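Local coordinates for aspartate aminotransferase (Rhodobacter sphaeroides, PDB 3NRA), which probably catalyses the pyridoxal-phosphate-dependent transfer of an amino group from L-aspartate to 2-oxoglutarate, giving oxaloacetate and L-glutamate, at residues V119-A124 / R269-R274. Numbering follows the deposited sequence. Where two conformers were deposited one is given.
Sequences VAATVA and RAIIAR
A121 lays its single methyl against the start of the R274 side chain and a branch of I271. Its CB lies 3.8 Å from R274 CB and 4.0 Å from I271 CG2. The backbones come close here: the CA atoms of A121 and R274 are 5.7 Å apart. T122 adds a second methyl. Its CG2 sits 3.8 Å from I271 CG2 and 3.9 Å from I271 CD1, so it touches both arms of the isoleucine. The T122 and I271 side chains cross at about a right angle. The T122 hydroxyl turns back to its own chain, with chi1 at 61°, and OG1 hydrogen-bonds to A118 O. This leaves CG2 to meet I271, and both side chains also touch T214 of strand 214-218. The contact belongs to the large pyridoxal-phosphate-binding domain of a class I aminotransferase, whose central element is a mixed seven-stranded sheet. It joins the C-terminal region of helix 110-120 and the chain just beyond it to the first part of helix 269-282. F8 of the second subunit packs on A121 and R274, so the contact lies at the dimer interface. The polar part is one carbonyl shared by two N-H groups. R274 NE is 2.9 Å from A121 O, and NH2 is 3.0 Å from the same oxygen. Both bonds are weak and strongly bent. The oxygen stands oblique to the guanidinium plane. A bend in the arginine chain, chi3 -73°, brings NE and NH2 round to this oxygen. An alanine here has no NE or NH2, and the A121 carbonyl would probably lose both of these partners, with the packing on F8 of the second subunit thinned as well. A270 O lies over one face of the guanidinium, offset toward its rim.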
ATOM      1  N   VAL B 119      11.324  -5.326   4.698  1.00 13.08           N
ATOM      2  CA  VAL B 119      11.876  -4.962   6.005  1.00 13.13           C
ATOM      3  C   VAL B 119      10.973  -5.526   7.130  1.00 14.29           C
ATOM      4  O   VAL B 119      11.475  -6.064   8.135  1.00 14.65           O
ATOM      5  CB  VAL B 119      12.036  -3.455   6.142  1.00 13.32           C
ATOM      6  CG1 VAL B 119      12.553  -3.089   7.549  1.00 12.64           C
ATOM      7  CG2 VAL B 119      12.984  -2.898   5.025  1.00 12.95           C
ATOM      8  N   ALA B 120       9.650  -5.436   6.944  1.00 14.41           N
ATOM      9  CA  ALA B 120       8.687  -5.967   7.949  1.00 14.93           C
ATOM     10  C   ALA B 120       8.871  -7.458   8.172  1.00 15.08           C
ATOM     11  O   ALA B 120       8.774  -7.933   9.302  1.00 13.11           O
ATOM     12  CB  ALA B 120       7.259  -5.687   7.530  1.00 14.61           C
ATOM     13  N   ALA B 121       9.143  -8.186   7.081  1.00 14.78           N
ATOM     14  CA  ALA B 121       9.341  -9.654   7.129  1.00 14.93           C
ATOM     15  C   ALA B 121      10.728 -10.098   7.657  1.00 15.20           C
ATOM     16  O   ALA B 121      10.943 -11.295   7.890  1.00 17.10           O
ATOM     17  CB  ALA B 121       9.098 -10.227   5.773  1.00 13.67           C
ATOM     18  N   THR B 122      11.665  -9.156   7.835  1.00 15.26           N
ATOM     19  CA  THR B 122      13.029  -9.504   8.177  1.00 15.14           C
ATOM     20  C   THR B 122      13.589  -8.818   9.444  1.00 15.88           C
ATOM     21  O   THR B 122      14.552  -9.305  10.009  1.00 14.44           O
ATOM     22  CB  THR B 122      13.987  -9.252   6.988  1.00 15.41           C
ATOM     23  OG1 THR B 122      13.962  -7.859   6.628  1.00 17.18           O
ATOM     24  CG2 THR B 122      13.591 -10.097   5.785  1.00 12.57           C
ATOM     25  N   VAL B 123      12.974  -7.719   9.900  1.00 16.23           N
ATOM     26  CA  VAL B 123      13.488  -6.982  11.049  1.00 16.68           C
ATOM     27  C   VAL B 123      12.500  -7.034  12.242  1.00 18.17           C
ATOM     28  O   VAL B 123      11.357  -6.617  12.141  1.00 18.98           O
ATOM     29  CB  VAL B 123      13.808  -5.528  10.699  1.00 16.76           C
ATOM     30  CG1 VAL B 123      14.378  -4.804  11.927  1.00 14.90           C
ATOM     31  CG2 VAL B 123      14.791  -5.449   9.484  1.00 15.53           C
ATOM     32  N   ALA B 124      12.948  -7.612  13.335  1.00 19.09           N
ATOM     33  CA  ALA B 124      12.197  -7.598  14.579  1.00 20.22           C
ATOM     34  C   ALA B 124      12.800  -6.577  15.516  1.00 20.56           C
ATOM     35  O   ALA B 124      13.925  -6.119  15.321  1.00 20.22           O
ATOM     36  CB  ALA B 124      12.225  -8.987  15.232  1.00 20.40           C
ATOM     37  N   ARG B 269      11.881 -17.968  -0.493  1.00 17.95           N
ATOM     38  CA  ARG B 269      10.521 -18.400  -0.345  0.50 19.33           C
ATOM     39  C   ARG B 269       9.956 -18.127   1.069  1.00 19.75           C
ATOM     40  O   ARG B 269       8.809 -17.701   1.181  1.00 19.42           O
ATOM     41  CB  ARG B 269      10.355 -19.856  -0.774  0.50 20.25           C
ATOM     42  CG  ARG B 269      10.446 -20.009  -2.300  0.50 21.44           C
ATOM     43  CD  ARG B 269      10.375 -21.430  -2.729  0.50 24.17           C
ATOM     44  NE  ARG B 269      11.665 -22.066  -2.632  0.50 27.26           N
ATOM     45  CZ  ARG B 269      12.590 -22.015  -3.579  0.50 27.12           C
ATOM     46  NH1 ARG B 269      12.360 -21.337  -4.704  0.50 25.99           N
ATOM     47  NH2 ARG B 269      13.746 -22.629  -3.397  0.50 27.47           N
ATOM     48  N   ALA B 270      10.758 -18.345   2.120  1.00 19.69           N
ATOM     49  CA  ALA B 270      10.317 -18.073   3.473  1.00 20.18           C
ATOM     50  C   ALA B 270       9.986 -16.576   3.640  1.00 19.68           C
ATOM     51  O   ALA B 270       8.964 -16.231   4.195  1.00 20.15           O
ATOM     52  CB  ALA B 270      11.393 -18.519   4.511  1.00 19.97           C
ATOM     53  N   ILE B 271      10.827 -15.701   3.111  1.00 18.86           N
ATOM     54  CA  ILE B 271      10.616 -14.282   3.310  1.00 18.18           C
ATOM     55  C   ILE B 271       9.448 -13.766   2.440  1.00 17.63           C
ATOM     56  O   ILE B 271       8.619 -12.999   2.909  1.00 16.90           O
ATOM     57  CB  ILE B 271      11.894 -13.457   3.038  1.00 18.35           C
ATOM     58  CG1 ILE B 271      13.016 -13.859   4.033  1.00 17.60           C
ATOM     59  CG2 ILE B 271      11.570 -11.971   3.147  1.00 15.59           C
ATOM     60  CD1 ILE B 271      14.408 -13.275   3.691  1.00 16.49           C
ATOM     61  N   ILE B 272       9.400 -14.212   1.192  1.00 17.75           N
ATOM     62  CA  ILE B 272       8.308 -13.876   0.284  1.00 17.44           C
ATOM     63  C   ILE B 272       6.955 -14.360   0.853  1.00 17.58           C
ATOM     64  O   ILE B 272       5.994 -13.628   0.822  1.00 16.21           O
ATOM     65  CB  ILE B 272       8.551 -14.471  -1.126  1.00 18.05           C
ATOM     66  CG1 ILE B 272       9.720 -13.740  -1.821  1.00 18.31           C
ATOM     67  CG2 ILE B 272       7.271 -14.420  -1.976  1.00 15.93           C
ATOM     68  CD1 ILE B 272       9.334 -12.543  -2.542  1.00 19.53           C
ATOM     69  N   ALA B 273       6.915 -15.568   1.418  1.00 17.45           N
ATOM     70  CA  ALA B 273       5.671 -16.065   2.056  1.00 18.22           C
ATOM     71  C   ALA B 273       5.209 -15.138   3.224  1.00 17.66           C
ATOM     72  O   ALA B 273       4.033 -14.828   3.349  1.00 16.51           O
ATOM     73  CB  ALA B 273       5.837 -17.554   2.553  1.00 18.25           C
ATOM     74  N   ARG B 274       6.163 -14.692   4.049  1.00 17.69           N
ATOM     75  CA  ARG B 274       5.866 -13.707   5.094  1.00 17.56           C
ATOM     76  C   ARG B 274       5.334 -12.383   4.518  1.00 16.27           C
ATOM     77  O   ARG B 274       4.328 -11.869   4.996  1.00 14.76           O
ATOM     78  CB  ARG B 274       7.087 -13.462   5.961  1.00 18.05           C
ATOM     79  CG  ARG B 274       7.473 -14.688   6.811  1.00 20.49           C
ATOM     80  CD  ARG B 274       8.300 -14.308   8.000  1.00 24.54           C
ATOM     81  NE  ARG B 274       9.667 -13.924   7.665  1.00 27.23           N
ATOM     82  CZ  ARG B 274      10.780 -14.636   7.939  1.00 32.41           C
ATOM     83  NH1 ARG B 274      10.730 -15.838   8.525  1.00 36.20           N
ATOM     84  NH2 ARG B 274      11.968 -14.134   7.618  1.00 32.94           N
TER